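PDB 4CJX: C-1-tetrahydrofolate synthase, cytoplasmic, putative from Trypanosoma brucei, which probably acts as a bifunctional NADP-dependent methylenetetrahydrofolate dehydrogenase and methenyltetrahydrofolate cyclohydrolase in one-carbon metabolism. Local coordinates for residues E24-D29 with A286-P291. Numbering follows the deposited sequence.
Sequences EAVVID and AAYITP
Val26 and Ile289 illustrate how two very short parallel strands are laced together by alternating backbone bonds. Val26 N donates to Ala287 O at 2.8 Å, whereas Val26 O accepts from Ile289 N at 3.0 Å. Two residues on, Ile28 N donates to Ile289 O, also at 3.0 Å, and completes the ladder. Weaker CA-H...O contacts fill in between, for instance from Val27 CA to Ile289 O.

The side chains then divide between the two faces of the sheet. On one, Val26 and Tyr288 stand side by side and point the same way; with CG beside the backbone N (chi1 -61°), the ring brings CD1 to 3.6 Å from Val26 CB. Ile28 CD1 comes obliquely to the same tyrosine, and Leu174 and Ser178 of helix 166-178 also meet Ile28. On the other face Val27 CG1, anti to its own N (chi1 179°), reaches Pro291 CD at 3.8 Å, and Phe279 of helix 279-282 touches both residues as well as Ile289. Ala25 CB closes the start of the pair, 3.7 Å from Ile289 CG2, while the Glu24 carboxylate forms a salt bridge through OE2 with Lys284 NZ. At the far end Thr290 CG2 packs on Ile28 CB, and its OG1 is bonded to Asp256 N of strand 253-256.

The N-terminal strand thus becomes the edge of the parallel sheet of the Rossmann-type NAD(P)-binding domain, just before Asp29 N-caps helix 30-51.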
ATOM      1  N   GLU B  24     -32.417   6.976 -13.928  1.00 39.57           N
ATOM      2  CA  GLU B  24     -31.730   5.825 -13.387  1.00 36.54           C
ATOM      3  C   GLU B  24     -30.299   5.921 -13.801  1.00 33.23           C
ATOM      4  O   GLU B  24     -29.973   6.687 -14.713  1.00 32.77           O
ATOM      5  CB  GLU B  24     -32.277   4.548 -13.995  1.00 37.30           C
ATOM      6  CG  GLU B  24     -33.740   4.294 -13.735  1.00 39.80           C
ATOM      7  CD  GLU B  24     -34.078   2.831 -13.865  1.00 40.49           C
ATOM      8  OE1 GLU B  24     -33.230   2.031 -14.352  1.00 39.43           O
ATOM      9  OE2 GLU B  24     -35.198   2.479 -13.466  1.00 42.91           O
ATOM     10  N   ALA B  25     -29.469   5.088 -13.175  1.00 30.42           N
ATOM     11  CA  ALA B  25     -28.049   5.059 -13.444  1.00 27.93           C
ATOM     12  C   ALA B  25     -27.754   4.733 -14.887  1.00 27.06           C
ATOM     13  O   ALA B  25     -28.433   3.922 -15.522  1.00 27.21           O
ATOM     14  CB  ALA B  25     -27.350   4.048 -12.548  1.00 26.70           C
ATOM     15  N   VAL B  26     -26.684   5.341 -15.385  1.00 25.84           N
ATOM     16  CA  VAL B  26     -26.081   4.892 -16.618  1.00 25.07           C
ATOM     17  C   VAL B  26     -25.393   3.553 -16.326  1.00 23.75           C
ATOM     18  O   VAL B  26     -24.554   3.463 -15.411  1.00 22.64           O
ATOM     19  CB  VAL B  26     -25.054   5.922 -17.119  1.00 24.67           C
ATOM     20  CG1 VAL B  26     -24.153   5.332 -18.202  1.00 23.94           C
ATOM     21  CG2 VAL B  26     -25.760   7.183 -17.582  1.00 26.18           C
ATOM     22  N   VAL B  27     -25.721   2.525 -17.107  1.00 23.93           N
ATOM     23  CA  VAL B  27     -25.068   1.246 -16.975  1.00 23.05           C
ATOM     24  C   VAL B  27     -23.854   1.255 -17.917  1.00 22.52           C
ATOM     25  O   VAL B  27     -23.995   1.277 -19.127  1.00 23.04           O
ATOM     26  CB  VAL B  27     -25.977   0.053 -17.334  1.00 23.87           C
ATOM     27  CG1 VAL B  27     -25.214  -1.262 -17.194  1.00 22.89           C
ATOM     28  CG2 VAL B  27     -27.235   0.036 -16.482  1.00 25.04           C
ATOM     29  N   ILE B  28     -22.665   1.261 -17.362  1.00 21.67           N
ATOM     30  CA  ILE B  28     -21.475   1.267 -18.188  1.00 21.62           C
ATOM     31  C   ILE B  28     -21.221  -0.130 -18.765  1.00 21.68           C
ATOM     32  O   ILE B  28     -21.131  -1.112 -18.029  1.00 21.04           O
ATOM     33  CB  ILE B  28     -20.237   1.708 -17.412  1.00 20.73           C
ATOM     34  CG1 ILE B  28     -20.385   3.173 -16.979  1.00 21.46           C
ATOM     35  CG2 ILE B  28     -18.999   1.538 -18.283  1.00 20.32           C
ATOM     36  CD1 ILE B  28     -19.477   3.574 -15.838  1.00 20.89           C
ATOM     37  N   ASP B  29     -21.080  -0.177 -20.084  1.00 22.68           N
ATOM     38  CA  ASP B  29     -20.937  -1.416 -20.816  1.00 23.45           C
ATOM     39  C   ASP B  29     -19.467  -1.764 -20.927  1.00 22.53           C
ATOM     40  O   ASP B  29     -18.776  -1.267 -21.811  1.00 22.72           O
ATOM     41  CB  ASP B  29     -21.570  -1.262 -22.198  1.00 25.32           C
ATOM     42  CG  ASP B  29     -21.523  -2.531 -23.021  1.00 26.31           C
ATOM     43  OD1 ASP B  29     -20.843  -3.528 -22.653  1.00 26.05           O
ATOM     44  OD2 ASP B  29     -22.172  -2.533 -24.077  1.00 28.53           O
ATOM     45  N   ALA B 286     -27.953   5.403  -8.116  1.00 16.58           N
ATOM     46  CA  ALA B 286     -26.651   5.772  -8.643  1.00 15.60           C
ATOM     47  C   ALA B 286     -26.749   6.608  -9.911  1.00 15.95           C
ATOM     48  O   ALA B 286     -27.713   6.511 -10.666  1.00 16.00           O
ATOM     49  CB  ALA B 286     -25.857   4.518  -8.948  1.00 14.93           C
ATOM     50  N   ALA B 287     -25.733   7.427 -10.151  1.00 15.52           N
ATOM     51  CA  ALA B 287     -25.605   8.070 -11.445  1.00 16.06           C
ATOM     52  C   ALA B 287     -25.006   7.108 -12.456  1.00 15.37           C
ATOM     53  O   ALA B 287     -25.372   7.130 -13.630  1.00 16.02           O
ATOM     54  CB  ALA B 287     -24.790   9.359 -11.356  1.00 16.42           C
ATOM     55  N   TYR B 288     -24.060   6.299 -11.998  1.00 14.51           N
ATOM     56  CA  TYR B 288     -23.372   5.307 -12.831  1.00 14.26           C
ATOM     57  C   TYR B 288     -23.223   3.999 -12.061  1.00 13.59           C
ATOM     58  O   TYR B 288     -22.990   3.989 -10.857  1.00 13.39           O
ATOM     59  CB  TYR B 288     -21.967   5.783 -13.232  1.00 14.12           C
ATOM     60  CG  TYR B 288     -21.922   7.043 -14.025  1.00 14.68           C
ATOM     61  CD1 TYR B 288     -22.106   7.023 -15.398  1.00 15.39           C
ATOM     62  CD2 TYR B 288     -21.685   8.257 -13.413  1.00 14.77           C
ATOM     63  CE1 TYR B 288     -22.055   8.191 -16.143  1.00 16.33           C
ATOM     64  CE2 TYR B 288     -21.646   9.429 -14.147  1.00 15.73           C
ATOM     65  CZ  TYR B 288     -21.815   9.394 -15.513  1.00 16.42           C
ATOM     66  OH  TYR B 288     -21.788  10.557 -16.243  1.00 17.19           O
ATOM     67  N   ILE B 289     -23.320   2.901 -12.779  1.00 13.98           N
ATOM     68  CA  ILE B 289     -23.161   1.588 -12.197  1.00 13.68           C
ATOM     69  C   ILE B 289     -22.627   0.623 -13.264  1.00 13.84           C
ATOM     70  O   ILE B 289     -22.851   0.830 -14.449  1.00 13.82           O
ATOM     71  CB  ILE B 289     -24.492   1.110 -11.622  1.00 13.83           C
ATOM     72  CG1 ILE B 289     -24.302  -0.164 -10.796  1.00 13.51           C
ATOM     73  CG2 ILE B 289     -25.496   0.856 -12.742  1.00 14.47           C
ATOM     74  CD1 ILE B 289     -25.501  -0.495  -9.922  1.00 13.70           C
ATOM     75  N   THR B 290     -21.887  -0.402 -12.839  1.00 13.94           N
ATOM     76  CA  THR B 290     -21.459  -1.443 -13.759  1.00 14.64           C
ATOM     77  C   THR B 290     -22.116  -2.780 -13.413  1.00 15.01           C
ATOM     78  O   THR B 290     -22.221  -3.134 -12.221  1.00 15.14           O
ATOM     79  CB  THR B 290     -19.949  -1.662 -13.762  1.00 14.89           C
ATOM     80  OG1 THR B 290     -19.536  -2.136 -12.473  1.00 14.93           O
ATOM     81  CG2 THR B 290     -19.206  -0.389 -14.121  1.00 15.13           C
ATOM     82  N   PRO B 291     -22.514  -3.553 -14.452  1.00 15.40           N
ATOM     83  CA  PRO B 291     -23.174  -4.811 -14.270  1.00 15.79           C
ATOM     84  C   PRO B 291     -22.168  -5.948 -14.118  1.00 15.89           C
ATOM     85  O   PRO B 291     -21.000  -5.816 -14.486  1.00 15.61           O
ATOM     86  CB  PRO B 291     -23.940  -4.971 -15.581  1.00 16.54           C
ATOM     87  CG  PRO B 291     -23.004  -4.400 -16.599  1.00 16.66           C
ATOM     88  CD  PRO B 291     -22.239  -3.309 -15.879  1.00 16.13           C
TER